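Local coordinates for protein fructose-bisphosphate aldolase class I (Thermoproteus tenax, PDB 1W8S) that is a class I aldolase of the DeoC/LacD family, built as a TIM barrel and modelled with bound 1,6-di-O-phosphono-beta-D-fructofuranose, at residues L77-K82 / C96-A101; V109-Y114 / E125-I130. The protein carries 2 engineered substitutions. All blocks are in the same frame, centred on the assembly; numbering follows the deposited sequence.

Both contacts are buried and pack a barrel strand against the helix outside it. Contact 1 joins strand 75-81 to the short helix 98-103. Contact 2 joins strand 108-113 to helix 120-137. The two strands are parallel neighbours in the barrel sheet, and the contact centres lie about 9 Å apart. L77 O and G110 N, 2.8 Å apart, probably form one of the hydrogen bonds between them. The chemistry differs. Contact 1 is apolar, with no hydrogen bond between its segments; its polar groups bond within a segment or to other parts of the fold. Contact 2 adds a tyrosine-glutamate hydrogen bond to its apolar core. Helix 120-137 serves both: its I130 also touches L79 of contact 1.

Contact 1. Residues L77-K82 / C96-A101; sequences LKLNGK and CSVEEA
The start of helix 98-103 and the loop leading into it pack on barrel strand 75-81, and A101 and L77 meet directly. CB of A101 lies 3.8 Å from L77 CG. The L77 side chain leaves the strand toward the helix, with CG anti to the backbone N (chi1 -160°). This brings CD1 to the sulfur of C96, at 4.2 Å from SG. L79 adds its two methyls, each with its own partner. Its CD2 reaches C96 CB at 3.9 Å. The same methyl lies close to the carbonyl oxygens of C96 and S97, nearer to C96 O (3.6 Å). Its CD1 meets V98 CG2 at 4.1 Å, where the two side chains slant across each other. In the TIM barrel this is the layer between a strand and its outer helix. Strand 108-113 flanks it, with V109 touching both L79 and A101. The helix start is fixed by a capping box. S97 is the N-cap, and its OG accepts from E100 N at 3.1 Å. E100 returns the bond: its OE1 accepts from S97 N, tilted 31° out of the carboxylate plane. The same OE1 takes S97 OG at 2.7 Å through its anti lone pair, so two donors of one residue grip it. The other oxygen, E100 OE2, forms a salt bridge with R62. On the far side of the strand K78 points away from the helix. Its NZ donates to N80 O at 3.1 Å, from well above the carbonyl plane. E99 faces outward and pairs with R132 of a second subunit.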
ATOM      1  N   LEU E  77      17.580  -6.988  19.182  1.00 12.17           N
ATOM      2  CA  LEU E  77      17.639  -6.560  17.779  1.00 12.49           C
ATOM      3  C   LEU E  77      16.528  -5.546  17.518  1.00 12.84           C
ATOM      4  O   LEU E  77      15.324  -5.847  17.599  1.00 13.03           O
ATOM      5  CB  LEU E  77      17.542  -7.757  16.867  1.00 12.66           C
ATOM      6  CG  LEU E  77      18.001  -7.721  15.424  1.00 15.35           C
ATOM      7  CD1 LEU E  77      17.571  -6.487  14.713  1.00 16.98           C
ATOM      8  CD2 LEU E  77      19.497  -7.825  15.395  1.00 19.18           C
ATOM      9  N   LYS E  78      16.950  -4.302  17.303  1.00 12.72           N
ATOM     10  CA  LYS E  78      16.086  -3.189  16.965  1.00 13.23           C
ATOM     11  C   LYS E  78      15.668  -3.334  15.507  1.00 12.30           C
ATOM     12  O   LYS E  78      16.511  -3.229  14.612  1.00 13.24           O
ATOM     13  CB  LYS E  78      16.884  -1.890  17.125  1.00 12.91           C
ATOM     14  CG  LYS E  78      16.137  -0.613  16.767  1.00 18.39           C
ATOM     15  CD  LYS E  78      14.835  -0.562  17.446  1.00 24.45           C
ATOM     16  CE  LYS E  78      14.157   0.814  17.318  1.00 27.75           C
ATOM     17  NZ  LYS E  78      14.459   1.520  16.095  1.00 28.18           N
ATOM     18  N   LEU E  79      14.398  -3.647  15.277  1.00 12.48           N
ATOM     19  CA  LEU E  79      13.940  -4.098  13.953  1.00 13.00           C
ATOM     20  C   LEU E  79      13.687  -2.968  12.970  1.00 13.52           C
ATOM     21  O   LEU E  79      13.868  -3.163  11.775  1.00 14.04           O
ATOM     22  CB  LEU E  79      12.662  -4.954  14.029  1.00 13.92           C
ATOM     23  CG  LEU E  79      12.782  -6.230  14.851  1.00 14.22           C
ATOM     24  CD1 LEU E  79      11.386  -6.718  15.170  1.00 13.36           C
ATOM     25  CD2 LEU E  79      13.537  -7.272  14.088  1.00 14.61           C
ATOM     26  N   ASN E  80      13.231  -1.816  13.450  1.00 13.55           N
ATOM     27  CA  ASN E  80      12.914  -0.721  12.556  1.00 14.34           C
ATOM     28  C   ASN E  80      13.977   0.348  12.674  1.00 15.77           C
ATOM     29  O   ASN E  80      14.970   0.151  13.347  1.00 19.97           O
ATOM     30  CB  ASN E  80      11.467  -0.181  12.668  1.00 13.34           C
ATOM     31  CG  ASN E  80      11.038   0.242  14.074  1.00 13.67           C
ATOM     32  OD1 ASN E  80      11.717  -0.017  15.066  1.00 11.96           O
ATOM     33  ND2 ASN E  80       9.848   0.843  14.153  1.00 14.22           N
ATOM     34  N   GLY E  81      13.803   1.460  11.997  1.00 14.84           N
ATOM     35  CA  GLY E  81      14.762   2.547  12.106  1.00 13.92           C
ATOM     36  C   GLY E  81      14.489   3.599  11.076  1.00 13.07           C
ATOM     37  O   GLY E  81      14.004   3.310   9.967  1.00 13.74           O
ATOM     38  N   LYS E  82      14.692   4.850  11.487  1.00 12.69           N
ATOM     39  CA  LYS E  82      14.544   6.020  10.632  1.00 11.67           C
ATOM     40  C   LYS E  82      15.698   6.973  10.926  1.00 11.91           C
ATOM     41  O   LYS E  82      16.417   6.784  11.890  1.00 12.50           O
ATOM     42  CB  LYS E  82      13.209   6.731  10.871  1.00 13.02           C
ATOM     43  CG  LYS E  82      13.042   7.383  12.265  1.00 11.99           C
ATOM     44  CD  LYS E  82      11.934   8.430  12.311  1.00 14.20           C
ATOM     45  CE  LYS E  82      12.370   9.796  11.861  1.00 18.89           C
ATOM     46  NZ  LYS E  82      13.314  10.511  12.826  1.00 17.29           N
ATOM     47  N   CYS E  96      14.182  -5.568   9.148  1.00 12.38           N
ATOM     48  CA  CYS E  96      14.550  -6.921   9.584  1.00 12.12           C
ATOM     49  C   CYS E  96      13.314  -7.615  10.088  1.00 13.23           C
ATOM     50  O   CYS E  96      12.445  -6.956  10.681  1.00 14.03           O
ATOM     51  CB  CYS E  96      15.562  -6.833  10.726  1.00 13.39           C
ATOM     52  SG  CYS E  96      16.397  -8.375  11.180  1.00 14.68           S
ATOM     53  N   SER E  97      13.250  -8.937   9.899  1.00 12.76           N
ATOM     54  CA  SER E  97      12.178  -9.779  10.441  1.00 12.69           C
ATOM     55  C   SER E  97      12.597 -10.369  11.757  1.00 12.38           C
ATOM     56  O   SER E  97      13.809 -10.435  12.079  1.00 13.99           O
ATOM     57  CB  SER E  97      11.854 -10.932   9.508  1.00 12.79           C
ATOM     58  OG  SER E  97      12.951 -11.777   9.275  1.00 12.73           O
ATOM     59  N   VAL E  98      11.620 -10.821  12.526  1.00 11.56           N
ATOM     60  CA  VAL E  98      11.902 -11.538  13.752  1.00 10.89           C
ATOM     61  C   VAL E  98      12.661 -12.808  13.451  1.00 11.45           C
ATOM     62  O   VAL E  98      13.559 -13.174  14.190  1.00 11.38           O
ATOM     63  CB  VAL E  98      10.593 -11.867  14.489  1.00 10.77           C
ATOM     64  CG1 VAL E  98      10.825 -12.842  15.621  1.00 11.44           C
ATOM     65  CG2 VAL E  98       9.949 -10.566  14.972  1.00 11.82           C
ATOM     66  N   GLU E  99      12.305 -13.509  12.376  1.00 11.59           N
ATOM     67  CA  GLU E  99      13.007 -14.766  12.061  1.00 10.97           C
ATOM     68  C   GLU E  99      14.517 -14.494  11.838  1.00 12.53           C
ATOM     69  O   GLU E  99      15.384 -15.250  12.295  1.00 11.00           O
ATOM     70  CB  GLU E  99      12.371 -15.451  10.839  1.00 11.33           C
ATOM     71  CG  GLU E  99      13.140 -16.676  10.367  1.00 11.87           C
ATOM     72  CD  GLU E  99      12.486 -17.455   9.219  1.00 14.14           C
ATOM     73  OE1 GLU E  99      11.287 -17.295   8.975  1.00 14.62           O
ATOM     74  OE2 GLU E  99      13.197 -18.272   8.635  1.00 14.40           O
ATOM     75  N   GLU E 100      14.835 -13.405  11.133  1.00 12.66           N
ATOM     76  CA  GLU E 100      16.226 -13.078  10.868  1.00 12.80           C
ATOM     77  C   GLU E 100      16.929 -12.674  12.167  1.00 12.72           C
ATOM     78  O   GLU E 100      18.100 -12.983  12.359  1.00 11.79           O
ATOM     79  CB  GLU E 100      16.348 -11.957   9.854  1.00 13.69           C
ATOM     80  CG  GLU E 100      15.965 -12.361   8.451  1.00 15.36           C
ATOM     81  CD  GLU E 100      15.762 -11.176   7.553  1.00 13.82           C
ATOM     82  OE1 GLU E 100      14.747 -10.485   7.725  1.00 15.34           O
ATOM     83  OE2 GLU E 100      16.637 -10.921   6.708  1.00 15.12           O
ATOM     84  N   ALA E 101      16.213 -11.994  13.053  1.00 12.41           N
ATOM     85  CA  ALA E 101      16.748 -11.631  14.381  1.00 13.45           C
ATOM     86  C   ALA E 101      17.180 -12.860  15.188  1.00 13.35           C
ATOM     87  O   ALA E 101      18.238 -12.867  15.835  1.00 13.31           O
ATOM     88  CB  ALA E 101      15.739 -10.822  15.145  1.00 12.96           C
TER

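Contact 2. Residues V109-Y114 / E125-I130; sequences VGYTIY and EELARI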
ATOM      1  N   VAL E 109      13.525  -8.674  20.626  1.00 12.88           N
ATOM      2  CA  VAL E 109      13.403  -7.716  19.537  1.00 13.37           C
ATOM      3  C   VAL E 109      12.800  -6.429  20.037  1.00 13.60           C
ATOM      4  O   VAL E 109      12.000  -6.408  20.993  1.00 14.54           O
ATOM      5  CB  VAL E 109      12.598  -8.243  18.323  1.00 13.44           C
ATOM      6  CG1 VAL E 109      13.384  -9.343  17.595  1.00 14.67           C
ATOM      7  CG2 VAL E 109      11.220  -8.723  18.726  1.00 13.60           C
ATOM      8  N   GLY E 110      13.195  -5.354  19.385  1.00 13.73           N
ATOM      9  CA  GLY E 110      12.699  -4.020  19.670  1.00 12.95           C
ATOM     10  C   GLY E 110      12.050  -3.389  18.473  1.00 12.82           C
ATOM     11  O   GLY E 110      12.435  -3.599  17.330  1.00 12.93           O
ATOM     12  N   TYR E 111      11.043  -2.578  18.732  1.00 13.81           N
ATOM     13  CA  TYR E 111      10.304  -1.887  17.682  1.00 13.70           C
ATOM     14  C   TYR E 111       9.803  -0.528  18.189  1.00 13.45           C
ATOM     15  O   TYR E 111       9.124  -0.450  19.221  1.00 13.73           O
ATOM     16  CB  TYR E 111       9.125  -2.725  17.163  1.00 13.51           C
ATOM     17  CG  TYR E 111       8.478  -2.194  15.901  1.00 14.13           C
ATOM     18  CD1 TYR E 111       8.973  -2.531  14.659  1.00 13.73           C
ATOM     19  CD2 TYR E 111       7.330  -1.360  15.947  1.00 13.09           C
ATOM     20  CE1 TYR E 111       8.358  -2.072  13.484  1.00 14.16           C
ATOM     21  CE2 TYR E 111       6.742  -0.887  14.808  1.00 13.09           C
ATOM     22  CZ  TYR E 111       7.260  -1.221  13.571  1.00 15.50           C
ATOM     23  OH  TYR E 111       6.639  -0.752  12.447  1.00 15.36           O
ATOM     24  N   THR E 112      10.171   0.521  17.476  1.00 13.16           N
ATOM     25  CA  THR E 112       9.720   1.881  17.803  1.00 13.97           C
ATOM     26  C   THR E 112       8.361   2.210  17.237  1.00 13.95           C
ATOM     27  O   THR E 112       8.066   1.919  16.058  1.00 14.14           O
ATOM     28  CB  THR E 112      10.761   2.900  17.319  1.00 14.61           C
ATOM     29  OG1 THR E 112      11.975   2.686  18.041  1.00 13.22           O
ATOM     30  CG2 THR E 112      10.353   4.308  17.703  1.00 15.08           C
ATOM     31  N   ILE E 113       7.509   2.814  18.076  1.00 13.72           N
ATOM     32  CA  ILE E 113       6.261   3.371  17.594  1.00 12.67           C
ATOM     33  C   ILE E 113       6.216   4.849  17.951  1.00 11.97           C
ATOM     34  O   ILE E 113       6.805   5.262  18.959  1.00 12.16           O
ATOM     35  CB  ILE E 113       5.037   2.640  18.138  1.00 12.45           C
ATOM     36  CG1 ILE E 113       5.000   2.676  19.689  1.00 11.20           C
ATOM     37  CG2 ILE E 113       4.983   1.215  17.629  1.00 14.16           C
ATOM     38  CD1 ILE E 113       3.713   2.177  20.288  1.00 14.51           C
ATOM     39  N   TYR E 114       5.544   5.630  17.097  1.00 11.62           N
ATOM     40  CA  TYR E 114       5.325   7.071  17.318  1.00 11.21           C
ATOM     41  C   TYR E 114       3.817   7.371  17.349  1.00 11.72           C
ATOM     42  O   TYR E 114       3.237   7.863  16.374  1.00 11.77           O
ATOM     43  CB  TYR E 114       5.985   7.929  16.240  1.00 11.94           C
ATOM     44  CG  TYR E 114       7.456   7.677  16.053  1.00 12.86           C
ATOM     45  CD1 TYR E 114       8.354   7.905  17.060  1.00 12.34           C
ATOM     46  CD2 TYR E 114       7.954   7.206  14.829  1.00 15.31           C
ATOM     47  CE1 TYR E 114       9.729   7.661  16.869  1.00 13.18           C
ATOM     48  CE2 TYR E 114       9.326   6.950  14.646  1.00 14.45           C
ATOM     49  CZ  TYR E 114      10.190   7.183  15.662  1.00 14.83           C
ATOM     50  OH  TYR E 114      11.533   6.962  15.468  1.00 16.58           O
ATOM     51  N   GLU E 125       0.084  -1.321  12.286  1.00 12.57           N
ATOM     52  CA  GLU E 125      -0.089  -2.428  11.354  1.00 14.27           C
ATOM     53  C   GLU E 125       1.118  -3.398  11.297  1.00 14.01           C
ATOM     54  O   GLU E 125       0.975  -4.643  11.376  1.00 12.39           O
ATOM     55  CB  GLU E 125      -0.426  -1.862   9.972  1.00 16.01           C
ATOM     56  CG  GLU E 125      -0.497  -2.881   8.871  1.00 20.58           C
ATOM     57  CD  GLU E 125      -0.937  -2.292   7.532  1.00 29.07           C
ATOM     58  OE1 GLU E 125      -1.368  -1.101   7.468  1.00 30.23           O
ATOM     59  OE2 GLU E 125      -0.850  -3.068   6.545  1.00 34.99           O
ATOM     60  N   GLU E 126       2.313  -2.839  11.156  1.00 13.59           N
ATOM     61  CA  GLU E 126       3.526  -3.636  11.129  1.00 14.31           C
ATOM     62  C   GLU E 126       3.823  -4.295  12.465  1.00 13.86           C
ATOM     63  O   GLU E 126       4.165  -5.502  12.539  1.00 12.85           O
ATOM     64  CB  GLU E 126       4.696  -2.784  10.693  1.00 14.53           C
ATOM     65  CG  GLU E 126       5.957  -3.583  10.485  1.00 17.60           C
ATOM     66  CD  GLU E 126       6.936  -2.787   9.657  1.00 19.84           C
ATOM     67  OE1 GLU E 126       7.429  -1.771  10.199  1.00 14.91           O
ATOM     68  OE2 GLU E 126       7.178  -3.148   8.479  1.00 24.01           O
ATOM     69  N   LEU E 127       3.652  -3.547  13.545  1.00 14.43           N
ATOM     70  CA  LEU E 127       3.849  -4.102  14.859  1.00 14.48           C
ATOM     71  C   LEU E 127       2.989  -5.340  15.080  1.00 14.65           C
ATOM     72  O   LEU E 127       3.410  -6.282  15.737  1.00 16.52           O
ATOM     73  CB  LEU E 127       3.562  -3.051  15.921  1.00 15.25           C
ATOM     74  CG  LEU E 127       3.828  -3.446  17.363  1.00 16.69           C
ATOM     75  CD1 LEU E 127       5.251  -3.977  17.497  1.00 20.60           C
ATOM     76  CD2 LEU E 127       3.602  -2.279  18.281  1.00 19.88           C
ATOM     77  N   ALA E 128       1.793  -5.357  14.528  1.00 14.09           N
ATOM     78  CA  ALA E 128       0.917  -6.513  14.669  1.00 14.95           C
ATOM     79  C   ALA E 128       1.571  -7.761  14.113  1.00 14.16           C
ATOM     80  O   ALA E 128       1.452  -8.828  14.698  1.00 12.55           O
ATOM     81  CB  ALA E 128      -0.384  -6.302  13.962  1.00 14.45           C
ATOM     82  N   ARG E 129       2.257  -7.608  12.995  1.00 14.48           N
ATOM     83  CA  ARG E 129       2.930  -8.743  12.384  1.00 15.20           C
ATOM     84  C   ARG E 129       4.173  -9.134  13.180  1.00 13.53           C
ATOM     85  O   ARG E 129       4.494 -10.333  13.327  1.00 12.67           O
ATOM     86  CB  ARG E 129       3.294  -8.431  10.922  1.00 16.08           C
ATOM     87  CG  ARG E 129       2.055  -8.189  10.017  1.00 22.63           C
ATOM     88  CD  ARG E 129       2.388  -8.161   8.509  1.00 27.49           C
ATOM     89  NE  ARG E 129       3.015  -6.895   8.127  1.00 33.73           N
ATOM     90  CZ  ARG E 129       2.372  -5.791   7.726  1.00 38.43           C
ATOM     91  NH1 ARG E 129       1.044  -5.767   7.634  1.00 41.07           N
ATOM     92  NH2 ARG E 129       3.071  -4.686   7.416  1.00 39.04           N
ATOM     93  N   ILE E 130       4.882  -8.139  13.685  1.00 12.79           N
ATOM     94  CA  ILE E 130       6.080  -8.374  14.456  1.00 12.78           C
ATOM     95  C   ILE E 130       5.732  -9.051  15.809  1.00 12.77           C
ATOM     96  O   ILE E 130       6.371 -10.029  16.209  1.00 12.86           O
ATOM     97  CB  ILE E 130       6.821  -7.079  14.636  1.00 13.17           C
ATOM     98  CG1 ILE E 130       7.517  -6.684  13.313  1.00 14.43           C
ATOM     99  CG2 ILE E 130       7.775  -7.170  15.801  1.00 13.34           C
ATOM    100  CD1 ILE E 130       7.833  -5.300  13.318  1.00 20.79           C
TER
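Y111 and E126 form the polar part of the contact, with Y111 OH donating to E126 OE1 at 2.6 Å. The carboxylate oxygen sits at the edge of the ring, near its plane, and receives the bond on its anti lone pair. Ring and carboxylate planes stand 90° apart. Most of the apolar part is built round the same ring. The I130 side chain crosses that of Y111 at about a right angle, with CD1 3.3 Å from Y111 CE1, a short approach for two carbons. L127 CD1 comes in at a slant, 3.7 Å from Y111 CD2. The other methyl of L127, CD2, goes to I113 CG2 at 3.8 Å, so this leucine spans two strand residues. Y111 holds CG anti to its own N (chi1 -169°), which carries the ring out from the strand to the helix. E126 extends from the helix to reach the hydroxyl. Strand 108-113 and helix 120-137 open a beta-alpha-beta unit that strand 141-145 completes, as expected in a TIM barrel. The short segments run nearly antiparallel, at 165°, with axes 9.8 Å apart. V143 packs on I113, and L141 packs on L127. E126 OE1 has a second partner, the backbone N of A94 in the same chain. On the outer side of the helix, E125 packs on V93 and A128 on A94, both of a third subunit. Two donors thus converge on one carboxylate oxygen beside a buried ring, which probably favours the ionised form of E126 and directs the tyrosine hydroxyl toward OE1.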